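Local coordinates for protein sialidase B (Streptococcus pneumoniae serotype 4, PDB 4XJU) that hydrolyses the alpha-glycosidic linkages of terminal sialic acids in oligosaccharides, glycoproteins and glycolipids, at residues F517-T522 with I546-Y551. The protein carries 1 engineered substitution. Numbering follows the deposited sequence.
Sequences FFRTTT and IQQTSY. With 19D ((1R,2R,3R,4R,5R,7R)-2-(acetylamino)-7-[(1R)-1,2-dihydroxyethyl]-4-fluoro-3-hydroxy-6,8-dioxabicyclo[3.2.1]octane-5-carboxylic acid), chain G.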
loop_
_atom_site.group_PDB
_atom_site.type_symbol
_atom_site.label_atom_id
_atom_site.label_comp_id
_atom_site.label_asym_id
_atom_site.label_seq_id
_atom_site.Cartn_x
_atom_site.Cartn_y
_atom_site.Cartn_z
ATOM N N PHE A 517 -9.321 -12.367 -13.905
ATOM C CA PHE A 517 -10.288 -11.735 -13.016
ATOM C C PHE A 517 -9.980 -10.247 -12.926
ATOM O O PHE A 517 -8.819 -9.862 -12.767
ATOM C CB PHE A 517 -10.213 -12.380 -11.627
ATOM C CG PHE A 517 -10.544 -13.843 -11.630
ATOM C CD1 PHE A 517 -11.863 -14.263 -11.634
ATOM C CD2 PHE A 517 -9.536 -14.800 -11.652
ATOM C CE1 PHE A 517 -12.173 -15.618 -11.642
ATOM C CE2 PHE A 517 -9.839 -16.155 -11.665
ATOM C CZ PHE A 517 -11.165 -16.561 -11.653
ATOM N N PHE A 518 -10.996 -9.394 -13.035
ATOM C CA PHE A 518 -10.707 -7.962 -13.049
ATOM C C PHE A 518 -11.717 -7.031 -12.395
ATOM O O PHE A 518 -12.915 -7.337 -12.296
ATOM C CB PHE A 518 -10.315 -7.452 -14.455
ATOM C CG PHE A 518 -11.393 -7.578 -15.505
ATOM C CD1 PHE A 518 -11.632 -8.794 -16.133
ATOM C CD2 PHE A 518 -12.123 -6.463 -15.907
ATOM C CE1 PHE A 518 -12.604 -8.903 -17.123
ATOM C CE2 PHE A 518 -13.102 -6.568 -16.890
ATOM C CZ PHE A 518 -13.339 -7.788 -17.497
ATOM N N ARG A 519 -11.185 -5.896 -11.948
ATOM C CA ARG A 519 -11.955 -4.810 -11.334
ATOM C C ARG A 519 -12.812 -4.129 -12.383
ATOM O O ARG A 519 -12.387 -3.953 -13.535
ATOM C CB ARG A 519 -10.970 -3.790 -10.746
ATOM C CG ARG A 519 -11.563 -2.506 -10.180
ATOM C CD ARG A 519 -10.442 -1.680 -9.560
ATOM N NE ARG A 519 -10.834 -0.308 -9.235
ATOM C CZ ARG A 519 -10.014 0.562 -8.660
ATOM N NH1 ARG A 519 -8.767 0.197 -8.353
ATOM N NH2 ARG A 519 -10.433 1.794 -8.401
ATOM N N THR A 520 -14.026 -3.750 -11.994
ATOM C CA THR A 520 -14.939 -3.063 -12.905
ATOM C C THR A 520 -15.541 -1.817 -12.256
ATOM O O THR A 520 -15.146 -1.413 -11.164
ATOM C CB THR A 520 -16.082 -3.988 -13.369
ATOM O OG1 THR A 520 -17.014 -4.175 -12.298
ATOM C CG2 THR A 520 -15.529 -5.353 -13.795
ATOM N N THR A 521 -16.516 -1.226 -12.933
ATOM C CA THR A 521 -17.264 -0.102 -12.388
ATOM C C THR A 521 -18.690 -0.531 -12.033
ATOM O O THR A 521 -19.553 0.310 -11.815
ATOM C CB THR A 521 -17.326 1.041 -13.399
ATOM O OG1 THR A 521 -17.836 0.526 -14.631
ATOM C CG2 THR A 521 -15.937 1.625 -13.651
ATOM N N THR A 522 -18.931 -1.841 -11.986
ATOM C CA THR A 522 -20.288 -2.375 -11.786
ATOM C C THR A 522 -20.609 -2.856 -10.379
ATOM O O THR A 522 -21.755 -3.210 -10.100
ATOM C CB THR A 522 -20.591 -3.569 -12.722
ATOM O OG1 THR A 522 -19.762 -4.682 -12.367
ATOM C CG2 THR A 522 -20.358 -3.195 -14.176
ATOM N N ILE A 546 -19.591 -12.110 -4.447
ATOM C CA ILE A 546 -18.635 -11.145 -3.914
ATOM C C ILE A 546 -19.099 -9.753 -4.333
ATOM O O ILE A 546 -19.500 -9.543 -5.476
ATOM C CB ILE A 546 -17.192 -11.383 -4.424
ATOM C CG1 ILE A 546 -16.738 -12.819 -4.134
ATOM C CG2 ILE A 546 -16.223 -10.371 -3.783
ATOM C CD1 ILE A 546 -15.512 -13.249 -4.941
ATOM N N GLN A 547 -19.065 -8.813 -3.399
ATOM C CA GLN A 547 -19.440 -7.441 -3.702
ATOM C C GLN A 547 -18.230 -6.526 -3.647
ATOM O O GLN A 547 -17.375 -6.674 -2.783
ATOM C CB GLN A 547 -20.527 -6.972 -2.726
ATOM C CG GLN A 547 -21.904 -7.545 -3.047
ATOM C CD GLN A 547 -22.697 -7.914 -1.812
ATOM O OE1 GLN A 547 -22.846 -7.113 -0.890
ATOM N NE2 GLN A 547 -23.213 -9.143 -1.785
ATOM N N GLN A 548 -18.165 -5.583 -4.581
ATOM C CA GLN A 548 -17.187 -4.514 -4.493
ATOM C C GLN A 548 -17.943 -3.197 -4.551
ATOM O O GLN A 548 -19.155 -3.166 -4.777
ATOM C CB GLN A 548 -16.160 -4.612 -5.632
ATOM C CG GLN A 548 -15.083 -5.696 -5.423
ATOM C CD GLN A 548 -13.823 -5.413 -6.215
ATOM O OE1 GLN A 548 -13.823 -4.560 -7.107
ATOM N NE2 GLN A 548 -12.729 -6.105 -5.881
ATOM N N THR A 549 -17.228 -2.109 -4.340
ATOM C CA THR A 549 -17.823 -0.791 -4.455
ATOM C C THR A 549 -17.983 -0.444 -5.924
ATOM O O THR A 549 -17.468 -1.150 -6.784
ATOM C CB THR A 549 -16.921 0.248 -3.820
ATOM O OG1 THR A 549 -15.650 0.210 -4.475
ATOM C CG2 THR A 549 -16.739 -0.033 -2.328
ATOM N N SER A 550 -18.661 0.669 -6.204
ATOM C CA SER A 550 -18.820 1.154 -7.572
ATOM C C SER A 550 -17.482 1.412 -8.268
ATOM O O SER A 550 -17.344 1.199 -9.475
ATOM C CB SER A 550 -19.665 2.436 -7.584
ATOM O OG SER A 550 -19.056 3.427 -6.775
ATOM N N TYR A 551 -16.496 1.886 -7.516
ATOM C CA TYR A 551 -15.195 2.189 -8.112
ATOM C C TYR A 551 -14.297 0.958 -8.158
ATOM O O TYR A 551 -13.406 0.880 -8.999
ATOM C CB TYR A 551 -14.499 3.346 -7.382
ATOM C CG TYR A 551 -14.483 3.185 -5.884
ATOM C CD1 TYR A 551 -13.462 2.472 -5.252
ATOM C CD2 TYR A 551 -15.477 3.749 -5.095
ATOM C CE1 TYR A 551 -13.440 2.319 -3.883
ATOM C CE2 TYR A 551 -15.454 3.598 -3.715
ATOM C CZ TYR A 551 -14.432 2.887 -3.125
ATOM O OH TYR A 551 -14.399 2.734 -1.757
HETATM C C1 19D G . -6.749 3.230 -6.442
HETATM O O1A 19D G . -7.875 2.950 -6.956
HETATM O O1B 19D G . -6.515 3.184 -5.223
HETATM C C2 19D G . -5.664 3.648 -7.399
HETATM C C3 19D G . -4.226 3.263 -6.977
HETATM C C4 19D G . -3.326 2.965 -8.238
HETATM O O4 19D G . -1.956 3.077 -7.843
HETATM C C5 19D G . -3.671 4.034 -9.410
HETATM N N5 19D G . -2.836 3.765 -10.573
HETATM C C6 19D G . -5.201 4.079 -9.587
HETATM O O6 19D G . -5.882 3.162 -8.729
HETATM C C7 19D G . -5.699 5.368 -8.940
HETATM O O7 19D G . -5.779 5.065 -7.516
HETATM C C8 19D G . -6.992 5.992 -9.506
HETATM O O8 19D G . -8.144 5.130 -9.474
HETATM C C9 19D G . -6.794 6.461 -10.944
HETATM O O9 19D G . -6.828 5.370 -11.866
HETATM C C10 19D G . -2.451 4.783 -11.342
HETATM O O10 19D G . -2.778 5.942 -11.102
HETATM C C11 19D G . -1.593 4.420 -12.505
HETATM F F1 19D G . -3.847 4.014 -6.262
HETATM O O HOH W 1 -16.894 -2.202 -9.268
HETATM O O HOH W 2 -15.183 -4.382 -9.430
#
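R519 and Y551 illustrate how a sialidase steers a carboxylate-binding arginine with a backbone oxygen from a neighbouring loop. The R519 side chain runs extended, CG anti to the backbone N (chi1 174°), which carries its guanidinium past Y551. There NE donates to Y551 O over 2.8 Å, the acceptor lying near the guanidinium plane, and NH2 adds a weak bond to the same oxygen. This grip helps fix the rotation of the group. Around the edge, NH1 and NH2 both donate to the single oxygen O1A of the ligand 19D, each at 3.2 Å. By similarity R519 is a substrate-binding residue; R207 and R581 also bond to 19D, consistent with the arginine triad of this family. NH1 further forms a salt bridge with E503.

Water supplies the second kind of link. One molecule lies 2.7 Å from T520 O and bridges it to T549 O, and another accepts from T520 N and sits 2.7 Å from Q548 OE1. The Q548 amide has other partners too, T553 N at OE1 and T574 OG1 at NE2, and these probably hold it in place.

Packing is modest and mostly between backbones: a bent CA-H...O contact puts T521 CA 3.2 Å from S550 O. Within 517-522, T520 OG1 accepts from T522 N in an ST turn and also hydrogen-bonds to K524 O.

In the propeller-like catalytic domain, segment 517-522 leaves strand 513-518 ahead of its antiparallel neighbour 526-530, while 546-551 belongs to the loop linking strand 541-542 to strand 556-560 of the next four-stranded sheet.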